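PDB 6YQ4: tannase from Fusobacterium nucleatum subsp. nucleatum ATCC 25586, which acts as a tannase, probably hydrolysing ester bonds of gallotannins and thereby detoxifying them, and binds a magnesium ion. Local coordinates for residues 69-74 with 108-113; 114-119 with 136-141; 201-206 with 434-439; 219-224 with 448-453; 355-360 with 378-383. All blocks are in the same frame, centred on the assembly; numbering follows the deposited sequence.

Contact 1: residues 69-74 with 108-113; sequences NNAPIF and GYVVAA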
# COMPACT_ATOMS: atom_id res chain seq x y z
N ASN A 69 16.34 7.14 -23.89
CA ASN A 69 16.09 5.71 -24.09
C ASN A 69 16.35 4.90 -22.83
O ASN A 69 16.17 3.68 -22.82
CB ASN A 69 16.95 5.17 -25.23
CG ASN A 69 16.56 5.73 -26.57
OD1 ASN A 69 15.92 5.06 -27.38
ND2 ASN A 69 16.93 6.99 -26.82
N ASN A 70 16.73 5.58 -21.75
CA ASN A 70 17.33 4.99 -20.57
C ASN A 70 16.47 5.09 -19.34
O ASN A 70 16.51 4.20 -18.49
CB ASN A 70 18.64 5.72 -20.27
CG ASN A 70 19.65 4.84 -19.72
OD1 ASN A 70 19.47 3.63 -19.70
ND2 ASN A 70 20.75 5.41 -19.27
N ALA A 71 15.69 6.16 -19.25
CA ALA A 71 15.19 6.63 -17.97
C ALA A 71 14.22 5.64 -17.36
O ALA A 71 13.26 5.23 -18.01
CB ALA A 71 14.51 7.99 -18.16
N PRO A 72 14.44 5.23 -16.12
CA PRO A 72 13.38 4.54 -15.37
C PRO A 72 12.09 5.35 -15.40
O PRO A 72 12.09 6.58 -15.53
CB PRO A 72 13.94 4.44 -13.95
CG PRO A 72 15.40 4.61 -14.09
CD PRO A 72 15.65 5.43 -15.32
N ILE A 73 10.97 4.64 -15.26
CA ILE A 73 9.64 5.24 -15.28
C ILE A 73 9.09 5.16 -13.87
O ILE A 73 8.92 4.06 -13.32
CB ILE A 73 8.72 4.55 -16.31
CG1 ILE A 73 9.28 4.74 -17.72
CG2 ILE A 73 7.28 5.11 -16.25
CD1 ILE A 73 8.40 4.17 -18.82
N PHE A 74 8.86 6.33 -13.26
CA PHE A 74 8.34 6.43 -11.91
C PHE A 74 6.81 6.42 -11.98
O PHE A 74 6.22 7.29 -12.64
CB PHE A 74 8.86 7.69 -11.22
CG PHE A 74 8.42 7.84 -9.78
CD1 PHE A 74 8.88 6.95 -8.80
CD2 PHE A 74 7.55 8.86 -9.40
CE1 PHE A 74 8.48 7.08 -7.47
CE2 PHE A 74 7.14 8.99 -8.06
CZ PHE A 74 7.60 8.09 -7.09
N GLY A 108 15.69 12.92 -13.32
CA GLY A 108 15.75 12.39 -14.67
C GLY A 108 14.83 11.22 -14.97
O GLY A 108 15.00 10.58 -16.01
N TYR A 109 13.86 10.92 -14.10
CA TYR A 109 12.87 9.89 -14.39
C TYR A 109 11.76 10.42 -15.30
O TYR A 109 11.38 11.59 -15.23
CB TYR A 109 12.22 9.37 -13.10
CG TYR A 109 13.19 8.67 -12.20
CD1 TYR A 109 14.06 9.38 -11.39
CD2 TYR A 109 13.25 7.29 -12.18
CE1 TYR A 109 14.98 8.74 -10.59
CE2 TYR A 109 14.18 6.64 -11.37
CZ TYR A 109 15.03 7.36 -10.58
OH TYR A 109 15.93 6.71 -9.78
N VAL A 110 11.25 9.54 -16.15
CA VAL A 110 9.95 9.77 -16.75
C VAL A 110 8.88 9.45 -15.71
O VAL A 110 9.00 8.49 -14.93
CB VAL A 110 9.78 8.93 -18.03
CG1 VAL A 110 8.30 8.83 -18.41
CG2 VAL A 110 10.56 9.54 -19.17
N VAL A 111 7.84 10.26 -15.65
CA VAL A 111 6.78 10.09 -14.67
C VAL A 111 5.50 9.74 -15.41
O VAL A 111 5.04 10.50 -16.27
CB VAL A 111 6.59 11.35 -13.82
CG1 VAL A 111 5.36 11.18 -12.92
CG2 VAL A 111 7.84 11.60 -13.01
N ALA A 112 4.94 8.58 -15.09
CA ALA A 112 3.61 8.17 -15.54
C ALA A 112 2.81 7.94 -14.27
O ALA A 112 3.16 7.07 -13.47
CB ALA A 112 3.66 6.92 -16.42
N ALA A 113 1.77 8.74 -14.08
CA ALA A 113 0.99 8.76 -12.83
C ALA A 113 -0.47 8.44 -13.13
O ALA A 113 -1.23 9.33 -13.57
CB ALA A 113 1.12 10.13 -12.14
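I73 pairs with V110 and F74 with V111 in parallel register, the CA atoms of I73 and V110 lying 4.8 Å apart. Backbone hydrogen bonds supply the first kind of evidence. V110 N donates to P72 O at 3.1 Å, F74 N to V110 O at 2.7 Å, and A112 N to F74 O at 3.1 Å, so V110 both gives and accepts, as a parallel ladder requires. A CA-H...O contact fits in beside them, I73 CA standing 3.3 Å from V110 O.

Apolar contacts form the second kind, and they split between the two faces of the sheet. On the face shared by I73 and V110, the branch CG2 of I73 lies anti to the backbone N (chi1 -63° for CG1) and reaches A112 CB at 4.1 Å. On the other face F74 touches Y109 and V111 through its CB, while its ring leads away to S100 and A104 of helix 100-106. At the start of the ladder P72 CB packs obliquely on the Y109 ring, 3.4 Å from CE2; the hydroxyl of Y109 is bonded to D490. A71 CB rests on G108 O at 3.4 Å, where a Schellman motif ends helix 100-106.

The main chain thus does the polar work and buried apolar groups fill both faces, which joins the two strands of a beta-alpha-beta unit whose V110 lies close to G155 of the magnesium site.

Contact 2: residues 114-119 with 136-141; sequences PGARGR and IVDLKA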
# COMPACT_ATOMS: atom_id res chain seq x y z
N PRO A 114 -0.91 7.21 -12.93
CA PRO A 114 -2.28 6.85 -13.29
C PRO A 114 -3.27 7.18 -12.19
O PRO A 114 -2.98 7.03 -10.99
CB PRO A 114 -2.20 5.34 -13.47
CG PRO A 114 -1.27 4.96 -12.37
CD PRO A 114 -0.22 6.06 -12.31
N GLY A 115 -4.47 7.61 -12.61
CA GLY A 115 -5.62 7.49 -11.75
C GLY A 115 -6.17 6.07 -11.78
O GLY A 115 -5.79 5.26 -12.62
N ALA A 116 -7.09 5.80 -10.86
CA ALA A 116 -7.70 4.48 -10.71
C ALA A 116 -9.03 4.62 -10.00
O ALA A 116 -9.21 5.51 -9.17
CB ALA A 116 -6.78 3.51 -9.93
N ARG A 117 -9.97 3.73 -10.34
CA ARG A 117 -11.27 3.71 -9.68
C ARG A 117 -11.12 3.24 -8.24
O ARG A 117 -10.12 2.66 -7.84
CB ARG A 117 -12.25 2.79 -10.40
CG ARG A 117 -12.53 3.13 -11.85
CD ARG A 117 -13.30 2.01 -12.53
NE ARG A 117 -12.40 0.96 -12.99
CZ ARG A 117 -12.78 -0.27 -13.31
NH1 ARG A 117 -14.06 -0.61 -13.22
NH2 ARG A 117 -11.88 -1.16 -13.71
N GLY A 118 -12.15 3.52 -7.45
CA GLY A 118 -12.16 3.17 -6.04
C GLY A 118 -13.57 2.85 -5.62
O GLY A 118 -14.51 2.91 -6.41
N ARG A 119 -13.70 2.58 -4.32
CA ARG A 119 -14.79 1.78 -3.79
C ARG A 119 -16.14 2.49 -3.78
O ARG A 119 -17.17 1.81 -3.76
CB ARG A 119 -14.43 1.30 -2.37
CG ARG A 119 -14.08 2.43 -1.40
CD ARG A 119 -13.77 1.84 -0.06
NE ARG A 119 -13.39 2.81 0.97
CZ ARG A 119 -14.25 3.58 1.63
NH1 ARG A 119 -15.57 3.61 1.32
NH2 ARG A 119 -13.77 4.39 2.57
N ILE A 136 -6.86 -2.44 -8.87
CA ILE A 136 -5.67 -3.16 -9.31
C ILE A 136 -5.75 -3.39 -10.81
O ILE A 136 -4.72 -3.35 -11.51
CB ILE A 136 -5.45 -4.47 -8.50
CG1 ILE A 136 -4.14 -5.14 -8.94
CG2 ILE A 136 -6.59 -5.47 -8.62
CD1 ILE A 136 -2.94 -4.25 -8.73
N VAL A 137 -6.96 -3.54 -11.35
CA VAL A 137 -7.11 -3.69 -12.79
C VAL A 137 -6.72 -2.41 -13.52
O VAL A 137 -6.06 -2.45 -14.57
CB VAL A 137 -8.54 -4.13 -13.12
CG1 VAL A 137 -8.83 -3.95 -14.63
CG2 VAL A 137 -8.77 -5.56 -12.67
N ASP A 138 -7.06 -1.25 -12.95
CA ASP A 138 -6.72 0.01 -13.60
C ASP A 138 -5.21 0.20 -13.65
O ASP A 138 -4.66 0.57 -14.70
CB ASP A 138 -7.41 1.18 -12.89
CG ASP A 138 -8.95 1.22 -13.13
OD1 ASP A 138 -9.67 1.86 -12.33
OD2 ASP A 138 -9.44 0.62 -14.10
N LEU A 139 -4.51 -0.08 -12.54
CA LEU A 139 -3.06 0.06 -12.50
C LEU A 139 -2.38 -0.89 -13.49
O LEU A 139 -1.42 -0.50 -14.17
CB LEU A 139 -2.54 -0.19 -11.08
CG LEU A 139 -2.92 0.82 -10.00
CD1 LEU A 139 -1.98 0.77 -8.81
CD2 LEU A 139 -2.98 2.24 -10.58
N LYS A 140 -2.85 -2.14 -13.56
CA LYS A 140 -2.32 -3.08 -14.55
C LYS A 140 -2.54 -2.55 -15.96
O LYS A 140 -1.62 -2.55 -16.79
CB LYS A 140 -2.99 -4.45 -14.38
CG LYS A 140 -2.51 -5.21 -13.14
CD LYS A 140 -3.37 -6.44 -12.84
CE LYS A 140 -2.75 -7.22 -11.69
NZ LYS A 140 -1.46 -7.89 -12.08
N ALA A 141 -3.75 -2.05 -16.24
CA ALA A 141 -4.10 -1.53 -17.55
C ALA A 141 -3.24 -0.34 -17.94
O ALA A 141 -2.93 -0.17 -19.13
CB ALA A 141 -5.57 -1.15 -17.56
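D138 OD1 is gripped twice by R117. The backbone N of R117 meets it at 2.7 Å in a nearly straight bond (172°), and R117 NE reaches the same D138 OD1 on its syn side at 2.9 Å. R117 NH2 takes the other oxygen, D138 OD2, at 3.0 Å, but from above the carboxylate plane. The salt bridge is therefore side-on, with NE and one NH each serving a different oxygen, although the two flat groups are turned 41° apart and are not coplanar. A bend at chi3 (-84°) folds the arginine chain back so that its edge faces the aspartate. Q47 donates to OD2 as well, and this number of donors would probably help keep the buried carboxylate ionised.

Carbon contacts continue the interface along the helix. A116 CB lies 3.8 Å from D138 CB, and L139 sends CD2 to both neighbours: P114 CG at 3.7 Å, crossing at about a right angle, and A116 CB at 4.1 Å.

L139 also packs on helix 167-177, and V137 on helix 185-191. The loop leaving the C-terminal end of strand 110-114 is thus fixed to the next helix, 134-148, consistent with the strand-loop-helix build of an alpha/beta-hydrolase fold.

Contact 3: residues 201-206 with 434-439; sequences FAVSAY and KYWRIR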
# COMPACT_ATOMS: atom_id res chain seq x y z
N PHE A 201 9.13 -3.37 -12.55
CA PHE A 201 10.53 -3.56 -12.22
C PHE A 201 10.78 -3.54 -10.71
O PHE A 201 11.59 -4.32 -10.21
CB PHE A 201 11.40 -2.51 -12.92
CG PHE A 201 12.88 -2.63 -12.62
CD1 PHE A 201 13.66 -3.61 -13.23
CD2 PHE A 201 13.48 -1.78 -11.70
CE1 PHE A 201 15.04 -3.73 -12.94
CE2 PHE A 201 14.83 -1.88 -11.40
CZ PHE A 201 15.62 -2.87 -12.03
N ALA A 202 10.10 -2.67 -9.97
CA ALA A 202 10.34 -2.56 -8.54
C ALA A 202 9.13 -1.94 -7.87
O ALA A 202 8.39 -1.17 -8.49
CB ALA A 202 11.60 -1.73 -8.25
N VAL A 203 8.92 -2.29 -6.60
CA VAL A 203 7.79 -1.85 -5.81
C VAL A 203 8.33 -1.00 -4.67
O VAL A 203 9.27 -1.41 -3.98
CB VAL A 203 7.00 -3.04 -5.23
CG1 VAL A 203 6.00 -2.56 -4.21
CG2 VAL A 203 6.30 -3.79 -6.31
N SER A 204 7.75 0.17 -4.47
CA SER A 204 7.88 0.88 -3.21
C SER A 204 6.49 1.02 -2.61
O SER A 204 5.55 1.39 -3.31
CB SER A 204 8.52 2.26 -3.41
OG SER A 204 8.13 3.10 -2.33
N ALA A 205 6.37 0.70 -1.32
CA ALA A 205 5.09 0.60 -0.61
C ALA A 205 5.26 1.15 0.79
O ALA A 205 5.95 0.54 1.62
CB ALA A 205 4.56 -0.83 -0.55
N TYR A 206 4.62 2.29 1.06
CA TYR A 206 4.54 2.85 2.40
C TYR A 206 3.29 2.32 3.08
O TYR A 206 2.21 2.35 2.49
CB TYR A 206 4.48 4.38 2.37
CG TYR A 206 5.72 5.02 1.81
CD1 TYR A 206 5.85 5.24 0.44
CD2 TYR A 206 6.77 5.40 2.65
CE1 TYR A 206 6.99 5.82 -0.07
CE2 TYR A 206 7.92 5.99 2.15
CZ TYR A 206 8.01 6.19 0.80
OH TYR A 206 9.12 6.79 0.30
N LYS A 434 11.90 -8.00 -8.89
CA LYS A 434 12.99 -8.34 -7.98
C LYS A 434 13.05 -7.43 -6.76
O LYS A 434 13.34 -7.90 -5.66
CB LYS A 434 14.33 -8.33 -8.73
CG LYS A 434 15.23 -9.55 -8.44
CD LYS A 434 16.60 -9.47 -9.18
CE LYS A 434 17.78 -9.30 -8.19
NZ LYS A 434 19.13 -9.39 -8.87
N TYR A 435 12.80 -6.13 -6.91
CA TYR A 435 13.16 -5.16 -5.88
C TYR A 435 11.94 -4.55 -5.19
O TYR A 435 10.96 -4.17 -5.84
CB TYR A 435 14.01 -4.05 -6.49
CG TYR A 435 15.21 -4.54 -7.26
CD1 TYR A 435 16.35 -4.98 -6.60
CD2 TYR A 435 15.19 -4.57 -8.65
CE1 TYR A 435 17.44 -5.44 -7.29
CE2 TYR A 435 16.28 -5.01 -9.36
CZ TYR A 435 17.41 -5.46 -8.66
OH TYR A 435 18.51 -5.89 -9.34
N TRP A 436 12.03 -4.44 -3.87
CA TRP A 436 10.90 -4.09 -3.00
C TRP A 436 11.42 -3.21 -1.87
O TRP A 436 12.36 -3.60 -1.17
CB TRP A 436 10.24 -5.35 -2.38
CG TRP A 436 9.71 -6.29 -3.43
CD1 TRP A 436 10.45 -7.07 -4.29
CD2 TRP A 436 8.34 -6.54 -3.73
NE1 TRP A 436 9.61 -7.78 -5.12
CE2 TRP A 436 8.31 -7.46 -4.80
CE3 TRP A 436 7.13 -6.05 -3.22
CZ2 TRP A 436 7.11 -7.93 -5.34
CZ3 TRP A 436 5.95 -6.53 -3.75
CH2 TRP A 436 5.94 -7.45 -4.80
N ARG A 437 10.80 -2.05 -1.70
CA ARG A 437 11.08 -1.17 -0.57
C ARG A 437 9.78 -0.98 0.20
O ARG A 437 8.77 -0.54 -0.36
CB ARG A 437 11.66 0.18 -1.03
CG ARG A 437 12.22 1.02 0.11
CD ARG A 437 12.50 2.40 -0.37
NE ARG A 437 13.24 3.22 0.59
CZ ARG A 437 12.71 4.24 1.27
NH1 ARG A 437 11.41 4.55 1.13
NH2 ARG A 437 13.47 4.95 2.09
N ILE A 438 9.81 -1.31 1.49
CA ILE A 438 8.63 -1.40 2.33
C ILE A 438 8.94 -0.61 3.60
O ILE A 438 10.02 -0.76 4.18
CB ILE A 438 8.27 -2.86 2.66
CG1 ILE A 438 7.81 -3.61 1.41
CG2 ILE A 438 7.19 -2.96 3.68
CD1 ILE A 438 7.75 -5.13 1.64
N ARG A 439 8.02 0.27 3.99
CA ARG A 439 8.17 1.11 5.17
C ARG A 439 6.90 1.00 5.98
O ARG A 439 5.81 1.13 5.43
CB ARG A 439 8.42 2.58 4.81
CG ARG A 439 9.84 2.93 4.30
CD ARG A 439 10.93 2.53 5.30
NE ARG A 439 12.30 2.76 4.81
CZ ARG A 439 13.03 1.86 4.14
NH1 ARG A 439 12.53 0.66 3.86
NH2 ARG A 439 14.27 2.16 3.77
O HOH W 1 12.56 -6.38 -11.41
O HOH W 2 9.19 2.89 0.19
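With its CG anti to the backbone N (chi1 180°), F201 meets Y435, whose CG instead lies beside the N (chi1 -52°), and the two rings come together: F201 CZ is 3.5 Å from Y435 CE2, with the planes 47° apart. On the other face of the sheet V203 lies over the W436 ring, its CG2 3.9 Å from the centroid of the six-membered ring, a CH-pi contact.

Between these layers runs a parallel ladder of four backbone hydrogen bonds, among them R437 N to V203 O at 2.8 Å and A205 N to R437 O at 2.9 Å. R437 is extended from CG to NE; its NH1 donates to a water (2.9 Å) that in turn donates to S204 OG (2.7 Å). N163 also bonds S204, and D481 pairs with R437 while accepting Y206 OH.

Strand 160-163 flanks the pair beyond 202-206, and strand 465-469 beyond 435-439; helix 482-493 packs on the Y435 and R437 face, helix 450-461 on that of W436 and I438.

Contact 4: residues 219-224 with 448-453; sequences YEWMYN and SLAIPA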
# COMPACT_ATOMS: atom_id res chain seq x y z
N TYR A 219 -3.89 -7.86 14.21
CA TYR A 219 -4.05 -6.62 14.97
C TYR A 219 -4.36 -6.89 16.43
O TYR A 219 -3.91 -6.16 17.31
CB TYR A 219 -5.14 -5.77 14.33
CG TYR A 219 -5.11 -4.30 14.72
CD1 TYR A 219 -5.85 -3.85 15.80
CD2 TYR A 219 -4.32 -3.39 14.04
CE1 TYR A 219 -5.84 -2.50 16.17
CE2 TYR A 219 -4.30 -2.04 14.39
CZ TYR A 219 -5.07 -1.60 15.46
OH TYR A 219 -5.08 -0.27 15.84
N GLU A 220 -5.11 -7.95 16.71
CA GLU A 220 -5.42 -8.32 18.08
C GLU A 220 -4.30 -9.10 18.74
O GLU A 220 -4.10 -8.98 19.95
CB GLU A 220 -6.73 -9.12 18.08
CG GLU A 220 -7.92 -8.26 17.64
CD GLU A 220 -7.92 -6.89 18.31
OE1 GLU A 220 -8.18 -5.89 17.63
OE2 GLU A 220 -7.65 -6.82 19.54
N TRP A 221 -3.57 -9.91 17.98
CA TRP A 221 -2.33 -10.47 18.50
C TRP A 221 -1.41 -9.37 19.03
O TRP A 221 -0.97 -9.42 20.18
CB TRP A 221 -1.64 -11.29 17.41
CG TRP A 221 -0.32 -11.78 17.84
CD1 TRP A 221 -0.06 -12.77 18.74
CD2 TRP A 221 0.95 -11.26 17.43
NE1 TRP A 221 1.29 -12.91 18.91
CE2 TRP A 221 1.94 -12.00 18.13
CE3 TRP A 221 1.34 -10.24 16.57
CZ2 TRP A 221 3.29 -11.75 17.96
CZ3 TRP A 221 2.70 -10.00 16.41
CH2 TRP A 221 3.65 -10.76 17.10
N MET A 222 -1.16 -8.35 18.22
CA MET A 222 -0.37 -7.21 18.69
C MET A 222 -1.05 -6.46 19.85
O MET A 222 -0.41 -6.19 20.87
CB MET A 222 -0.11 -6.26 17.53
CG MET A 222 1.12 -5.41 17.74
SD MET A 222 2.06 -5.09 16.24
CE MET A 222 2.35 -6.76 15.77
N TYR A 223 -2.32 -6.09 19.72
CA TYR A 223 -2.88 -5.06 20.58
C TYR A 223 -3.92 -5.57 21.59
O TYR A 223 -4.63 -4.76 22.20
CB TYR A 223 -3.46 -3.94 19.72
CG TYR A 223 -2.39 -3.18 19.01
CD1 TYR A 223 -2.23 -3.28 17.64
CD2 TYR A 223 -1.49 -2.38 19.72
CE1 TYR A 223 -1.21 -2.62 16.98
CE2 TYR A 223 -0.44 -1.71 19.06
CZ TYR A 223 -0.32 -1.84 17.69
OH TYR A 223 0.68 -1.18 17.02
N ASN A 224 -4.03 -6.88 21.79
CA ASN A 224 -4.88 -7.39 22.85
C ASN A 224 -4.44 -6.84 24.20
O ASN A 224 -3.24 -6.78 24.51
CB ASN A 224 -4.81 -8.92 22.87
CG ASN A 224 -5.77 -9.53 23.85
OD1 ASN A 224 -5.36 -10.13 24.84
ND2 ASN A 224 -7.06 -9.40 23.57
N SER A 448 -1.34 -3.67 11.89
CA SER A 448 -0.31 -4.33 12.66
C SER A 448 1.03 -4.32 11.91
O SER A 448 1.08 -4.59 10.71
CB SER A 448 -0.74 -5.77 12.93
OG SER A 448 0.10 -6.36 13.89
N LEU A 449 2.12 -4.00 12.62
CA LEU A 449 3.45 -4.16 12.02
C LEU A 449 3.71 -5.61 11.59
O LEU A 449 4.57 -5.85 10.73
CB LEU A 449 4.53 -3.71 13.02
CG LEU A 449 6.00 -3.85 12.61
CD1 LEU A 449 6.35 -2.85 11.51
CD2 LEU A 449 6.89 -3.63 13.80
N ALA A 450 2.96 -6.56 12.14
CA ALA A 450 3.09 -7.95 11.75
C ALA A 450 2.78 -8.16 10.27
O ALA A 450 3.32 -9.09 9.66
CB ALA A 450 2.15 -8.81 12.61
N ILE A 451 1.94 -7.31 9.68
CA ILE A 451 1.41 -7.53 8.34
C ILE A 451 2.46 -7.14 7.29
O ILE A 451 2.76 -7.96 6.41
CB ILE A 451 0.09 -6.77 8.11
CG1 ILE A 451 -1.07 -7.41 8.88
CG2 ILE A 451 -0.26 -6.75 6.61
CD1 ILE A 451 -1.63 -8.67 8.17
N PRO A 452 3.01 -5.92 7.31
CA PRO A 452 4.11 -5.64 6.37
C PRO A 452 5.34 -6.51 6.63
O PRO A 452 6.00 -6.90 5.66
CB PRO A 452 4.42 -4.14 6.59
CG PRO A 452 3.84 -3.79 7.95
CD PRO A 452 2.63 -4.71 8.09
N ALA A 453 5.64 -6.83 7.89
CA ALA A 453 6.73 -7.78 8.18
C ALA A 453 6.51 -9.12 7.49
O ALA A 453 7.45 -9.68 6.90
CB ALA A 453 6.88 -8.02 9.69
O HOH W 3 1.61 -1.71 14.44
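M222 and W221 both close on A450: M222 CE lies 3.8 Å from A450 CB, and W221 CZ3 reaches the same A450 CB at 4.0 Å. M222 SD packs on L449 CB at 4.3 Å. The methionine chain bends at chi2 and chi3, but chi2 (144°) lies away from a staggered value and M222 CE comes to 3.0 Å from S448 OG, shorter than normal packing, so the exact position of the methyl is doubtful. Y219 turns a ring edge, CD2, to S448 N at 3.7 Å. No direct hydrogen bond joins the segments; instead a water links Y223 OH (2.8 Å) to L449 N (3.0 Å).

One shell out, S448 OG accepts a weak capping bond from A450 N at the start of helix 450-461. Y223 lies over the face of the Y219 ring, whose hydroxyl is bonded to K445 and K351, and W221 NE1 is bonded to G295 O.

Helix 212-223 thus meets the beginning of helix 450-461 in buried packing, with helix 259-279 against W221 and A450 and helix 298-316 against W221 and M222.

Contact 5: residues 355-360 with 378-383; sequences AFDSLD and HFTKFS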
# COMPACT_ATOMS: atom_id res chain seq x y z
N ALA A 355 -10.73 -4.89 13.46
CA ALA A 355 -10.25 -3.63 12.90
C ALA A 355 -10.55 -3.47 11.40
O ALA A 355 -10.68 -2.34 10.92
CB ALA A 355 -8.74 -3.51 13.15
N PHE A 356 -10.61 -4.56 10.64
CA PHE A 356 -10.83 -4.51 9.19
C PHE A 356 -12.17 -5.09 8.76
O PHE A 356 -12.92 -4.42 8.04
CB PHE A 356 -9.66 -5.20 8.46
CG PHE A 356 -8.34 -4.53 8.70
CD1 PHE A 356 -7.59 -4.85 9.83
CD2 PHE A 356 -7.88 -3.55 7.84
CE1 PHE A 356 -6.41 -4.21 10.09
CE2 PHE A 356 -6.68 -2.91 8.10
CZ PHE A 356 -5.94 -3.25 9.23
N ASP A 357 -12.51 -6.31 9.19
CA ASP A 357 -13.84 -6.87 8.88
C ASP A 357 -14.78 -6.65 10.07
O ASP A 357 -14.98 -7.54 10.91
CB ASP A 357 -13.75 -8.34 8.51
CG ASP A 357 -15.04 -8.84 7.86
OD1 ASP A 357 -15.96 -7.99 7.74
OD2 ASP A 357 -15.14 -10.03 7.45
N SER A 358 -15.39 -5.45 10.13
CA SER A 358 -16.32 -5.08 11.20
C SER A 358 -17.61 -5.89 11.15
O SER A 358 -18.10 -6.25 10.09
CB SER A 358 -16.71 -3.60 11.12
OG SER A 358 -15.64 -2.79 10.72
N LEU A 359 -18.19 -6.10 12.34
CA LEU A 359 -19.40 -6.91 12.47
C LEU A 359 -20.62 -6.30 11.79
O LEU A 359 -21.55 -7.03 11.44
CB LEU A 359 -19.71 -7.17 13.94
CG LEU A 359 -18.73 -8.11 14.65
CD1 LEU A 359 -19.33 -8.59 15.93
CD2 LEU A 359 -18.36 -9.27 13.75
N ASP A 360 -20.67 -4.98 11.62
CA ASP A 360 -21.74 -4.33 10.88
C ASP A 360 -21.33 -3.99 9.44
O ASP A 360 -22.05 -3.25 8.77
CB ASP A 360 -22.20 -3.07 11.61
CG ASP A 360 -21.14 -1.97 11.62
OD1 ASP A 360 -19.95 -2.30 11.49
OD2 ASP A 360 -21.51 -0.79 11.80
N HIS A 378 -18.60 -8.96 4.01
CA HIS A 378 -17.55 -9.55 4.81
C HIS A 378 -16.49 -10.16 3.91
O HIS A 378 -16.70 -10.37 2.72
CB HIS A 378 -18.11 -10.62 5.75
CG HIS A 378 -19.13 -10.08 6.69
ND1 HIS A 378 -18.82 -9.13 7.64
CD2 HIS A 378 -20.46 -10.31 6.80
CE1 HIS A 378 -19.92 -8.81 8.30
NE2 HIS A 378 -20.93 -9.52 7.82
N PHE A 379 -15.33 -10.43 4.51
CA PHE A 379 -14.26 -11.13 3.81
C PHE A 379 -13.47 -12.05 4.74
O PHE A 379 -12.42 -12.56 4.34
CB PHE A 379 -13.30 -10.14 3.13
CG PHE A 379 -12.97 -8.94 3.96
CD1 PHE A 379 -11.76 -8.86 4.64
CD2 PHE A 379 -13.87 -7.87 4.05
CE1 PHE A 379 -11.44 -7.73 5.41
CE2 PHE A 379 -13.57 -6.74 4.81
CZ PHE A 379 -12.35 -6.66 5.49
N THR A 380 -13.93 -12.27 5.96
CA THR A 380 -13.32 -13.22 6.87
C THR A 380 -14.41 -14.17 7.32
O THR A 380 -15.58 -13.80 7.42
CB THR A 380 -12.68 -12.54 8.10
OG1 THR A 380 -13.70 -11.94 8.93
CG2 THR A 380 -11.69 -11.48 7.66
N LYS A 381 -14.01 -15.41 7.55
CA LYS A 381 -14.93 -16.36 8.15
C LYS A 381 -15.38 -15.89 9.53
O LYS A 381 -16.49 -16.20 9.96
CB LYS A 381 -14.24 -17.73 8.24
CG LYS A 381 -15.07 -18.82 8.87
CD LYS A 381 -14.19 -19.94 9.40
CE LYS A 381 -15.05 -20.99 10.04
NZ LYS A 381 -16.32 -21.10 9.26
N PHE A 382 -14.53 -15.13 10.23
CA PHE A 382 -14.80 -14.83 11.63
C PHE A 382 -16.00 -13.88 11.78
O PHE A 382 -16.94 -14.16 12.52
CB PHE A 382 -13.54 -14.25 12.29
CG PHE A 382 -13.78 -13.75 13.69
CD1 PHE A 382 -13.68 -14.62 14.76
CD2 PHE A 382 -14.15 -12.43 13.92
CE1 PHE A 382 -13.94 -14.18 16.06
CE2 PHE A 382 -14.43 -11.97 15.21
CZ PHE A 382 -14.32 -12.84 16.29
N SER A 383 -15.95 -12.73 11.10
CA SER A 383 -17.04 -11.77 11.18
C SER A 383 -18.29 -12.29 10.50
O SER A 383 -19.40 -12.05 10.99
CB SER A 383 -16.59 -10.45 10.55
OG SER A 383 -15.38 -10.02 11.15
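D357 and L359, in the irregular segment 355-360, run past the start of helix 381-394, with the CA atoms of L359 and S383 5.6 Å apart. The motif is a helix N-cap: T380 OG1 accepts from S383 N at 3.2 Å and donates a hydrogen bond to D357 OD2 at 2.8 Å. That carboxylate oxygen takes two more donors, T380 N at 2.9 Å and F379 N at 3.0 Å, the latter from above the carboxylate plane. A first torsion of -166°, CG anti to the N, directs the D357 carboxylate toward the T380 and F379 donors. H378 ND1 holds the other oxygen, D357 OD1, at 3.1 Å, the bond being nearly straight (169°) and in the imidazole plane; N366 also donates to OD1. With both oxygens so supplied, the buried aspartate is probably ionised.

S383 OG donates to D357 O, and L359 CD2 packs on S383 CB at 3.8 Å. D357 CB sits over one face of the F379 ring, a CH-pi contact, 4.0 Å from its centroid and 20° off the normal.

Contacts 1 and 3 belong to the same mixed sheet and rest on parallel backbone ladders, though contact 3 adds two bridging waters and buried polar side chains. Contact 2 adjoins contact 1 in sequence and, like contact 5, is governed by a buried aspartate: one gripped by an arginine, the other by a helix start and a histidine. Contact 4 relies on apolar packing and a water bridge. It touches contact 3 through I438 and P452, and contact 5 through Y219 and A355. All five are largely buried; contact 3 reaches the surface at K434, and contact 5 has partly exposed S358 and L359. The centre of contact 3 is about 10 Å from the chain's centre, those of contacts 1 and 5 about 21 and 20 Å, on opposite sides.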